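Local coordinates for enolase (alpha proteobacterium BAL199, PDB 3UGV), which probably catalyses a magnesium-dependent enolase-superfamily reaction, in which a proton next to a substrate carboxylate is removed, although its substrate is not established, at residues 56-61 / 353-358; 74-79 / 347-352; 91-96 / 113-118. All coordinates share one frame; numbering follows the deposited sequence.

Contact 1: 56-61 / 353-358; sequences WPLILI and DPILQE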
loop_
_atom_site.group_PDB
_atom_site.type_symbol
_atom_site.label_atom_id
_atom_site.label_comp_id
_atom_site.label_asym_id
_atom_site.label_seq_id
_atom_site.Cartn_x
_atom_site.Cartn_y
_atom_site.Cartn_z
ATOM N N TRP F 56 -39.576 24.953 3.671
ATOM C CA TRP F 56 -38.511 24.770 2.706
ATOM C C TRP F 56 -38.048 26.129 2.213
ATOM O O TRP F 56 -38.774 26.812 1.497
ATOM C CB TRP F 56 -38.998 23.912 1.535
ATOM C CG TRP F 56 -37.888 23.476 0.631
ATOM C CD1 TRP F 56 -37.707 23.811 -0.694
ATOM C CD2 TRP F 56 -36.788 22.640 0.986
ATOM N NE1 TRP F 56 -36.562 23.222 -1.173
ATOM C CE2 TRP F 56 -35.978 22.505 -0.160
ATOM C CE3 TRP F 56 -36.404 21.994 2.164
ATOM C CZ2 TRP F 56 -34.816 21.745 -0.158
ATOM C CZ3 TRP F 56 -35.253 21.245 2.163
ATOM C CH2 TRP F 56 -34.473 21.123 1.011
ATOM N N PRO F 57 -36.838 26.539 2.608
ATOM C CA PRO F 57 -36.287 27.840 2.205
ATOM C C PRO F 57 -35.636 27.830 0.815
ATOM O O PRO F 57 -34.961 26.869 0.461
ATOM C CB PRO F 57 -35.232 28.106 3.275
ATOM C CG PRO F 57 -34.764 26.744 3.679
ATOM C CD PRO F 57 -35.956 25.821 3.541
ATOM N N LEU F 58 -35.853 28.894 0.042
ATOM C CA LEU F 58 -35.195 29.092 -1.249
ATOM C C LEU F 58 -34.654 30.521 -1.341
ATOM O O LEU F 58 -35.320 31.470 -0.932
ATOM C CB LEU F 58 -36.174 28.881 -2.405
ATOM C CG LEU F 58 -36.902 27.551 -2.521
ATOM C CD1 LEU F 58 -38.042 27.647 -3.526
ATOM C CD2 LEU F 58 -35.943 26.443 -2.906
ATOM N N ILE F 59 -33.446 30.679 -1.865
ATOM C CA ILE F 59 -32.965 32.008 -2.226
ATOM C C ILE F 59 -33.048 32.159 -3.746
ATOM O O ILE F 59 -32.394 31.424 -4.490
ATOM C CB ILE F 59 -31.531 32.248 -1.725
ATOM C CG1 ILE F 59 -31.504 32.232 -0.196
ATOM C CG2 ILE F 59 -30.982 33.571 -2.268
ATOM C CD1 ILE F 59 -30.118 32.076 0.402
ATOM N N LEU F 60 -33.890 33.080 -4.202
ATOM C CA LEU F 60 -34.040 33.373 -5.627
ATOM C C LEU F 60 -32.994 34.394 -6.053
ATOM O O LEU F 60 -32.849 35.441 -5.431
ATOM C CB LEU F 60 -35.440 33.922 -5.922
ATOM C CG LEU F 60 -36.564 32.933 -6.246
ATOM C CD1 LEU F 60 -36.749 31.913 -5.160
ATOM C CD2 LEU F 60 -37.874 33.667 -6.485
ATOM N N ILE F 61 -32.280 34.092 -7.125
ATOM C CA ILE F 61 -31.161 34.916 -7.549
ATOM C C ILE F 61 -31.365 35.444 -8.959
ATOM O O ILE F 61 -31.627 34.673 -9.881
ATOM C CB ILE F 61 -29.855 34.106 -7.498
ATOM C CG1 ILE F 61 -29.551 33.721 -6.052
ATOM C CG2 ILE F 61 -28.699 34.885 -8.144
ATOM C CD1 ILE F 61 -28.454 32.708 -5.919
ATOM N N ASP F 353 -41.215 23.803 -7.084
ATOM C CA ASP F 353 -42.172 24.081 -8.170
ATOM C C ASP F 353 -43.044 25.332 -7.981
ATOM O O ASP F 353 -43.378 26.016 -8.953
ATOM C CB ASP F 353 -43.090 22.869 -8.405
ATOM C CG ASP F 353 -42.464 21.827 -9.315
ATOM O OD1 ASP F 353 -41.246 21.925 -9.588
ATOM O OD2 ASP F 353 -43.193 20.909 -9.756
ATOM N N PRO F 354 -43.450 25.621 -6.734
ATOM C CA PRO F 354 -44.357 26.761 -6.561
ATOM C C PRO F 354 -43.795 28.097 -7.053
ATOM O O PRO F 354 -44.578 28.928 -7.502
ATOM C CB PRO F 354 -44.596 26.789 -5.053
ATOM C CG PRO F 354 -44.461 25.355 -4.641
ATOM C CD PRO F 354 -43.365 24.793 -5.516
ATOM N N ILE F 355 -42.482 28.296 -6.999
ATOM C CA ILE F 355 -41.901 29.569 -7.434
ATOM C C ILE F 355 -41.530 29.593 -8.920
ATOM O O ILE F 355 -40.989 30.574 -9.412
ATOM C CB ILE F 355 -40.689 29.984 -6.572
ATOM C CG1 ILE F 355 -39.675 28.853 -6.482
ATOM C CG2 ILE F 355 -41.140 30.381 -5.180
ATOM C CD1 ILE F 355 -38.759 28.772 -7.663
ATOM N N LEU F 356 -41.816 28.506 -9.628
ATOM C CA LEU F 356 -41.605 28.473 -11.069
ATOM C C LEU F 356 -42.940 28.594 -11.792
ATOM O O LEU F 356 -43.960 28.067 -11.332
ATOM C CB LEU F 356 -40.925 27.169 -11.511
ATOM C CG LEU F 356 -39.609 26.716 -10.890
ATOM C CD1 LEU F 356 -39.173 25.399 -11.530
ATOM C CD2 LEU F 356 -38.549 27.792 -11.073
ATOM N N GLN F 357 -42.921 29.282 -12.927
ATOM C CA GLN F 357 -44.086 29.359 -13.794
ATOM C C GLN F 357 -44.318 28.020 -14.468
ATOM O O GLN F 357 -45.447 27.531 -14.535
ATOM C CB GLN F 357 -43.891 30.453 -14.843
ATOM C CG GLN F 357 -43.990 31.854 -14.264
ATOM C CD GLN F 357 -43.994 32.930 -15.324
ATOM O OE1 GLN F 357 -44.270 32.670 -16.496
ATOM N NE2 GLN F 357 -43.672 34.152 -14.920
ATOM N N GLU F 358 -43.231 27.421 -14.939
ATOM C CA GLU F 358 -43.303 26.198 -15.711
ATOM C C GLU F 358 -42.194 25.227 -15.316
ATOM O O GLU F 358 -41.142 25.177 -15.952
ATOM C CB GLU F 358 -43.212 26.537 -17.194
ATOM C CG GLU F 358 -43.831 25.513 -18.126
ATOM C CD GLU F 358 -44.016 26.068 -19.531
ATOM O OE1 GLU F 358 -43.459 25.486 -20.487
ATOM O OE2 GLU F 358 -44.719 27.093 -19.674
#
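Leu-60 and Ile-355 bring the two backbones nearest, 8.9 Å between their CA atoms, where strand 52-65 of the N-terminal domain passes the short 3-10 turn 353-355 that follows strand 346-348. The turn is closed by a backbone hydrogen bond from Leu-356 N to Asp-353 O (3.0 Å), and it turns the side chain of Ile-355 toward the strand. Leu-58 and Leu-60, two residues apart and therefore on the same face of the strand, receive it. The closer touch is between Leu-58 CD1 and Ile-355 CG1, 3.6 Å apart, with the two side chains crossing obliquely. Leu-60 CD1 stands farther off, 4.4 Å from the same CG1, so this methylene of Ile-355 meets one methyl from each leucine. The first torsion of Ile-355 puts CG1 between the backbone N and the carbonyl carbon (chi1 52°), which brings it to the leucines, while CG2 takes the position anti to the carbonyl carbon. Val-384 of helix 381-387 packs on both Leu-60 and Ile-355 and extends the apolar cluster, whereas Ile-59, on the other face of the strand, meets helix 83-97. All the side chains that touch here are aliphatic and buried. Between these two segments the packing thus rests on shape and the exclusion of water, with no polar bond to set its direction.

Contact 2: 74-79 / 347-352; sequences YLEPYV and EWQSWA
Glu-76 and Gln-349 face each other through one water at the junction of the N-terminal capping domain with the barrel domain of the enolase fold. The first lies just past strand 71-75; the second follows strand 346-348, which pairs in parallel with strand 157-162. The side chains arrive from opposite directions. Beyond CG the glutamate is extended (chi2 -176°), and this carries its carboxylate out to the water. Gln-349 instead folds at chi2 (-76°), so that its amide swings round toward the carboxylate, the two planes 45° apart. Glu-76 OE2 and Gln-349 NE2 remain 4.2 Å apart, and the water makes the connection: it donates to Glu-76 OE1 at 2.8 Å and accepts from Gln-349 NE2 at 2.6 Å. OE1 is also hydrogen-bonded to Trp-56 NE1, so two partners grip this buried oxygen and should help to fix the rotation of the carboxylate. Beside the polar bridge, the methyl of Ala-352 packs obliquely against Tyr-74, its CB 4.0 Å from ring atom CE1, and also lies 4.1 Å from Glu-76 OE1. The tyrosine ring meets Glu-76 CG with its edge, while its OH is hydrogen-bonded to Glu-331 OE1. Leu-58 of strand 52-65 touches Tyr-74, Glu-76 and Ala-352 alike, giving the cluster an apolar side. The side chain of Gln-349 is about 10 Å from a bound magnesium ion, which places the bridge in the wider surroundings of the metal rather than among its ligands. Within its own segment the bent glutamine lies against the indole of Trp-351, with Gln-349 CG 3.7 Å above the Trp-351 ring plane and offset toward the rim.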
loop_
_atom_site.group_PDB
_atom_site.type_symbol
_atom_site.label_atom_id
_atom_site.label_comp_id
_atom_site.label_asym_id
_atom_site.label_seq_id
_atom_site.Cartn_x
_atom_site.Cartn_y
_atom_site.Cartn_z
ATOM N N TYR F 74 -31.609 29.453 -8.379
ATOM C CA TYR F 74 -32.010 29.495 -6.981
ATOM C C TYR F 74 -31.151 28.579 -6.123
ATOM O O TYR F 74 -30.518 27.654 -6.618
ATOM C CB TYR F 74 -33.500 29.158 -6.818
ATOM C CG TYR F 74 -33.877 27.751 -7.231
ATOM C CD1 TYR F 74 -33.760 26.683 -6.342
ATOM C CD2 TYR F 74 -34.359 27.492 -8.500
ATOM C CE1 TYR F 74 -34.113 25.397 -6.718
ATOM C CE2 TYR F 74 -34.708 26.210 -8.889
ATOM C CZ TYR F 74 -34.586 25.167 -8.001
ATOM O OH TYR F 74 -34.946 23.891 -8.398
ATOM N N LEU F 75 -31.130 28.866 -4.831
ATOM C CA LEU F 75 -30.425 28.046 -3.868
ATOM C C LEU F 75 -31.453 27.402 -2.958
ATOM O O LEU F 75 -32.508 27.987 -2.694
ATOM C CB LEU F 75 -29.465 28.908 -3.043
ATOM C CG LEU F 75 -28.138 29.295 -3.688
ATOM C CD1 LEU F 75 -27.524 30.437 -2.936
ATOM C CD2 LEU F 75 -27.204 28.113 -3.672
ATOM N N GLU F 76 -31.145 26.195 -2.490
ATOM C CA GLU F 76 -31.969 25.513 -1.503
ATOM C C GLU F 76 -31.101 25.167 -0.307
ATOM O O GLU F 76 -30.565 24.060 -0.226
ATOM C CB GLU F 76 -32.562 24.236 -2.092
ATOM C CG GLU F 76 -33.201 24.442 -3.442
ATOM C CD GLU F 76 -33.872 23.197 -3.961
ATOM O OE1 GLU F 76 -35.005 22.904 -3.514
ATOM O OE2 GLU F 76 -33.263 22.510 -4.809
ATOM N N PRO F 77 -30.971 26.113 0.632
ATOM C CA PRO F 77 -30.013 26.027 1.743
ATOM C C PRO F 77 -30.478 25.268 2.999
ATOM O O PRO F 77 -29.716 25.238 3.969
ATOM C CB PRO F 77 -29.756 27.493 2.080
ATOM C CG PRO F 77 -31.071 28.151 1.799
ATOM C CD PRO F 77 -31.685 27.400 0.619
ATOM N N TYR F 78 -31.674 24.686 2.990
ATOM C CA TYR F 78 -32.112 23.803 4.082
ATOM C C TYR F 78 -32.557 24.516 5.358
ATOM O O TYR F 78 -33.675 24.323 5.828
ATOM C CB TYR F 78 -30.992 22.842 4.460
ATOM C CG TYR F 78 -30.893 21.602 3.622
ATOM C CD1 TYR F 78 -31.597 20.463 3.972
ATOM C CD2 TYR F 78 -30.065 21.553 2.500
ATOM C CE1 TYR F 78 -31.506 19.312 3.222
ATOM C CE2 TYR F 78 -29.961 20.397 1.733
ATOM C CZ TYR F 78 -30.688 19.278 2.108
ATOM O OH TYR F 78 -30.621 18.109 1.385
ATOM N N VAL F 79 -31.662 25.313 5.936
ATOM C CA VAL F 79 -31.945 25.982 7.196
ATOM C C VAL F 79 -32.301 27.436 6.944
ATOM O O VAL F 79 -31.457 28.215 6.496
ATOM C CB VAL F 79 -30.764 25.878 8.198
ATOM C CG1 VAL F 79 -30.404 24.436 8.425
ATOM C CG2 VAL F 79 -29.559 26.591 7.683
ATOM N N GLU F 347 -32.111 13.069 -9.224
ATOM C CA GLU F 347 -33.024 13.126 -8.094
ATOM C C GLU F 347 -34.106 14.152 -8.375
ATOM O O GLU F 347 -33.798 15.312 -8.636
ATOM C CB GLU F 347 -32.299 13.503 -6.804
ATOM C CG GLU F 347 -33.218 13.485 -5.590
ATOM C CD GLU F 347 -32.525 13.949 -4.323
ATOM O OE1 GLU F 347 -32.473 13.173 -3.336
ATOM O OE2 GLU F 347 -32.030 15.094 -4.316
ATOM N N TRP F 348 -35.370 13.737 -8.308
ATOM C CA TRP F 348 -36.461 14.663 -8.579
ATOM C C TRP F 348 -37.324 14.907 -7.357
ATOM O O TRP F 348 -37.666 13.978 -6.629
ATOM C CB TRP F 348 -37.321 14.188 -9.757
ATOM C CG TRP F 348 -38.479 15.114 -10.110
ATOM C CD1 TRP F 348 -38.459 16.148 -11.010
ATOM C CD2 TRP F 348 -39.814 15.083 -9.570
ATOM N NE1 TRP F 348 -39.695 16.755 -11.064
ATOM C CE2 TRP F 348 -40.544 16.123 -10.193
ATOM C CE3 TRP F 348 -40.465 14.280 -8.628
ATOM C CZ2 TRP F 348 -41.885 16.380 -9.896
ATOM C CZ3 TRP F 348 -41.806 14.534 -8.341
ATOM C CH2 TRP F 348 -42.495 15.579 -8.967
ATOM N N GLN F 349 -37.672 16.173 -7.149
ATOM C CA GLN F 349 -38.638 16.567 -6.128
ATOM C C GLN F 349 -39.319 17.837 -6.622
ATOM O O GLN F 349 -38.780 18.531 -7.480
ATOM C CB GLN F 349 -37.956 16.794 -4.775
ATOM C CG GLN F 349 -37.130 18.070 -4.697
ATOM C CD GLN F 349 -35.800 17.972 -5.419
ATOM O OE1 GLN F 349 -35.176 16.902 -5.483
ATOM N NE2 GLN F 349 -35.353 19.094 -5.969
ATOM N N SER F 350 -40.508 18.134 -6.112
ATOM C CA SER F 350 -41.234 19.329 -6.558
ATOM C C SER F 350 -41.337 20.407 -5.468
ATOM O O SER F 350 -42.219 21.265 -5.497
ATOM C CB SER F 350 -42.619 18.957 -7.106
ATOM O OG SER F 350 -43.348 18.186 -6.174
ATOM N N TRP F 351 -40.414 20.354 -4.520
ATOM C CA TRP F 351 -40.390 21.286 -3.406
ATOM C C TRP F 351 -40.278 22.735 -3.855
ATOM O O TRP F 351 -40.823 23.626 -3.203
ATOM C CB TRP F 351 -39.249 20.923 -2.457
ATOM C CG TRP F 351 -39.364 19.513 -1.932
ATOM C CD1 TRP F 351 -40.435 18.670 -2.065
ATOM C CD2 TRP F 351 -38.368 18.783 -1.217
ATOM N NE1 TRP F 351 -40.168 17.466 -1.465
ATOM C CE2 TRP F 351 -38.906 17.508 -0.935
ATOM C CE3 TRP F 351 -37.076 19.083 -0.775
ATOM C CZ2 TRP F 351 -38.197 16.538 -0.236
ATOM C CZ3 TRP F 351 -36.371 18.114 -0.081
ATOM C CH2 TRP F 351 -36.932 16.859 0.180
ATOM N N ALA F 352 -39.595 22.965 -4.977
ATOM C CA ALA F 352 -39.409 24.325 -5.499
ATOM C C ALA F 352 -40.354 24.720 -6.651
ATOM O O ALA F 352 -40.310 25.854 -7.121
ATOM C CB ALA F 352 -37.949 24.567 -5.893
HETATM O O HOH W 1 -35.890 21.595 -5.776
#

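Contact 3: 91-96 / 113-118; sequences HDMSDM and KSLHFV
Helix 83-97 meets the C-terminal end of helix 104-114 in the helical part of the N-terminal capping domain, and the touching residues are Met-93 and Met-96 on one side, Ser-114 and Leu-115 on the other. The backbones approach most nearly at Met-93 and Ser-114, whose CA atoms are 8.6 Å apart, so the long thioether side chains span the gap. Met-93 is fully extended beyond CG, and its terminal methyl CE meets Leu-115 CD1 at 4.1 Å, the two side chains crossing at about a right angle. Met-96 reaches over with its sulfur instead: SD lies 3.8 Å from Ser-114 CB, and the bend at chi3 (87°) turns CE aside from that line. The serine meets the sulfur with its methylene, while its OG is hydrogen-bonded to Thr-111 O in its own helix. Beyond Leu-115 the chain enters a short 3-10 segment, 116-117. His-116 ND1 donates to Lys-113 O over 3.1 Å, nearly straight at 163°, and meets the oxygen in the carbonyl plane and close to the plane of its own imidazole. This bond holds the imidazole against the backbone of Lys-113, and His-116 NE2 comes to lie 3.6 Å above the centre of the Phe-117 ring. Phe-117 in turn stacks with Tyr-78 of the second subunit, while Asp-92 OD2 forms a salt bridge with Lys-84 NZ of that subunit, so both segments reach the subunit interface. Within the chain, Met-93 also packs on Ala-127 and Val-131 of helix 123-142, which Leu-115 touches at Ser-124; Ser-94, by contrast, rests on strand 30-47, so helix 83-97 lies between that strand and the other helices.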
loop_
_atom_site.group_PDB
_atom_site.type_symbol
_atom_site.label_atom_id
_atom_site.label_comp_id
_atom_site.label_asym_id
_atom_site.label_seq_id
_atom_site.Cartn_x
_atom_site.Cartn_y
_atom_site.Cartn_z
ATOM N N HIS F 91 -24.886 39.619 -1.784
ATOM C CA HIS F 91 -24.858 41.035 -2.141
ATOM C C HIS F 91 -23.440 41.599 -2.069
ATOM O O HIS F 91 -23.088 42.516 -2.813
ATOM C CB HIS F 91 -25.835 41.836 -1.277
ATOM C CG HIS F 91 -27.277 41.567 -1.594
ATOM N ND1 HIS F 91 -28.311 41.975 -0.776
ATOM C CD2 HIS F 91 -27.856 40.938 -2.645
ATOM C CE1 HIS F 91 -29.463 41.605 -1.309
ATOM N NE2 HIS F 91 -29.216 40.975 -2.444
ATOM N N ASP F 92 -22.624 41.028 -1.189
ATOM C CA ASP F 92 -21.220 41.408 -1.089
ATOM C C ASP F 92 -20.439 40.966 -2.320
ATOM O O ASP F 92 -19.477 41.621 -2.717
ATOM C CB ASP F 92 -20.580 40.805 0.162
ATOM C CG ASP F 92 -20.548 41.771 1.328
ATOM O OD1 ASP F 92 -20.568 42.999 1.083
ATOM O OD2 ASP F 92 -20.490 41.299 2.488
ATOM N N MET F 93 -20.831 39.839 -2.908
ATOM C CA MET F 93 -20.182 39.377 -4.132
ATOM C C MET F 93 -20.639 40.253 -5.285
ATOM O O MET F 93 -19.865 40.569 -6.189
ATOM C CB MET F 93 -20.490 37.903 -4.410
ATOM C CG MET F 93 -19.639 36.936 -3.608
ATOM S SD MET F 93 -20.294 35.243 -3.587
ATOM C CE MET F 93 -19.084 34.417 -2.549
ATOM N N SER F 94 -21.904 40.656 -5.237
ATOM C CA SER F 94 -22.439 41.562 -6.238
ATOM C C SER F 94 -21.618 42.863 -6.282
ATOM O O SER F 94 -21.178 43.287 -7.356
ATOM C CB SER F 94 -23.920 41.842 -5.972
ATOM O OG SER F 94 -24.480 42.659 -6.993
ATOM N N ASP F 95 -21.403 43.485 -5.119
ATOM C CA ASP F 95 -20.583 44.704 -5.043
ATOM C C ASP F 95 -19.200 44.470 -5.639
ATOM O O ASP F 95 -18.688 45.286 -6.402
ATOM C CB ASP F 95 -20.427 45.184 -3.595
ATOM C CG ASP F 95 -21.721 45.730 -3.011
ATOM O OD1 ASP F 95 -22.627 46.098 -3.793
ATOM O OD2 ASP F 95 -21.826 45.798 -1.764
ATOM N N MET F 96 -18.606 43.336 -5.282
ATOM C CA MET F 96 -17.256 42.992 -5.701
ATOM C C MET F 96 -17.163 42.693 -7.201
ATOM O O MET F 96 -16.092 42.819 -7.803
ATOM C CB MET F 96 -16.761 41.791 -4.890
ATOM C CG MET F 96 -15.309 41.418 -5.130
ATOM S SD MET F 96 -14.985 39.652 -4.918
ATOM C CE MET F 96 -15.370 39.044 -6.555
ATOM N N LYS F 113 -11.755 32.987 -4.023
ATOM C CA LYS F 113 -10.589 33.675 -3.459
ATOM C C LYS F 113 -10.992 34.704 -2.404
ATOM O O LYS F 113 -10.309 34.854 -1.394
ATOM C CB LYS F 113 -9.762 34.376 -4.541
ATOM C CG LYS F 113 -8.851 33.476 -5.365
ATOM C CD LYS F 113 -7.953 34.328 -6.281
ATOM C CE LYS F 113 -7.294 33.514 -7.402
ATOM N NZ LYS F 113 -6.372 32.444 -6.915
ATOM N N SER F 114 -12.093 35.417 -2.635
ATOM C CA SER F 114 -12.498 36.490 -1.718
ATOM C C SER F 114 -12.809 35.973 -0.306
ATOM O O SER F 114 -12.697 36.722 0.676
ATOM C CB SER F 114 -13.697 37.272 -2.266
ATOM O OG SER F 114 -14.909 36.538 -2.125
ATOM N N LEU F 115 -13.196 34.698 -0.210
ATOM C CA LEU F 115 -13.554 34.099 1.075
ATOM C C LEU F 115 -12.638 32.955 1.554
ATOM O O LEU F 115 -12.989 32.242 2.506
ATOM C CB LEU F 115 -15.016 33.626 1.064
ATOM C CG LEU F 115 -16.137 34.677 1.022
ATOM C CD1 LEU F 115 -17.486 33.997 1.228
ATOM C CD2 LEU F 115 -15.922 35.774 2.063
ATOM N N HIS F 116 -11.470 32.782 0.930
ATOM C CA HIS F 116 -10.610 31.639 1.270
ATOM C C HIS F 116 -10.157 31.599 2.746
ATOM O O HIS F 116 -9.932 30.526 3.292
ATOM C CB HIS F 116 -9.413 31.511 0.309
ATOM C CG HIS F 116 -8.215 32.324 0.702
ATOM N ND1 HIS F 116 -8.092 33.666 0.411
ATOM C CD2 HIS F 116 -7.075 31.976 1.347
ATOM C CE1 HIS F 116 -6.933 34.113 0.867
ATOM N NE2 HIS F 116 -6.298 33.107 1.440
ATOM N N PHE F 117 -10.033 32.762 3.381
ATOM C CA PHE F 117 -9.640 32.857 4.789
ATOM C C PHE F 117 -10.721 32.337 5.732
ATOM O O PHE F 117 -10.428 31.957 6.865
ATOM C CB PHE F 117 -9.322 34.306 5.170
ATOM C CG PHE F 117 -7.960 34.769 4.740
ATOM C CD1 PHE F 117 -6.820 34.093 5.145
ATOM C CD2 PHE F 117 -7.814 35.902 3.952
ATOM C CE1 PHE F 117 -5.561 34.528 4.763
ATOM C CE2 PHE F 117 -6.561 36.342 3.567
ATOM C CZ PHE F 117 -5.431 35.653 3.974
ATOM N N VAL F 118 -11.974 32.352 5.287
ATOM C CA VAL F 118 -13.026 31.711 6.062
ATOM C C VAL F 118 -13.459 30.402 5.400
ATOM O O VAL F 118 -14.597 29.954 5.545
ATOM C CB VAL F 118 -14.228 32.646 6.375
ATOM C CG1 VAL F 118 -13.791 33.798 7.296
ATOM C CG2 VAL F 118 -14.861 33.162 5.103
#

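Contacts 1 and 2 are buried, with centres 8 Å apart, and share the antiparallel sheet of the N-terminal domain: strands 52-65 and 71-75 are neighbours, and each meets the chain that follows strand 346-348. A backbone hydrogen bond from Leu-75 N to Ile-59 O ties the two strands. Their chemistry differs. Contact 1 is wholly aliphatic, whereas contact 2, nearer the middle of the chain, is built round a water bridge. Contact 3 lies about 24 Å from contact 2, centre to centre, only partly buried, and joins one helix to the end of another and the residue after it by methionine packing. It is sequence-local, while the others link distant parts of the chain. Segments of contacts 2 and 3 reach the second subunit.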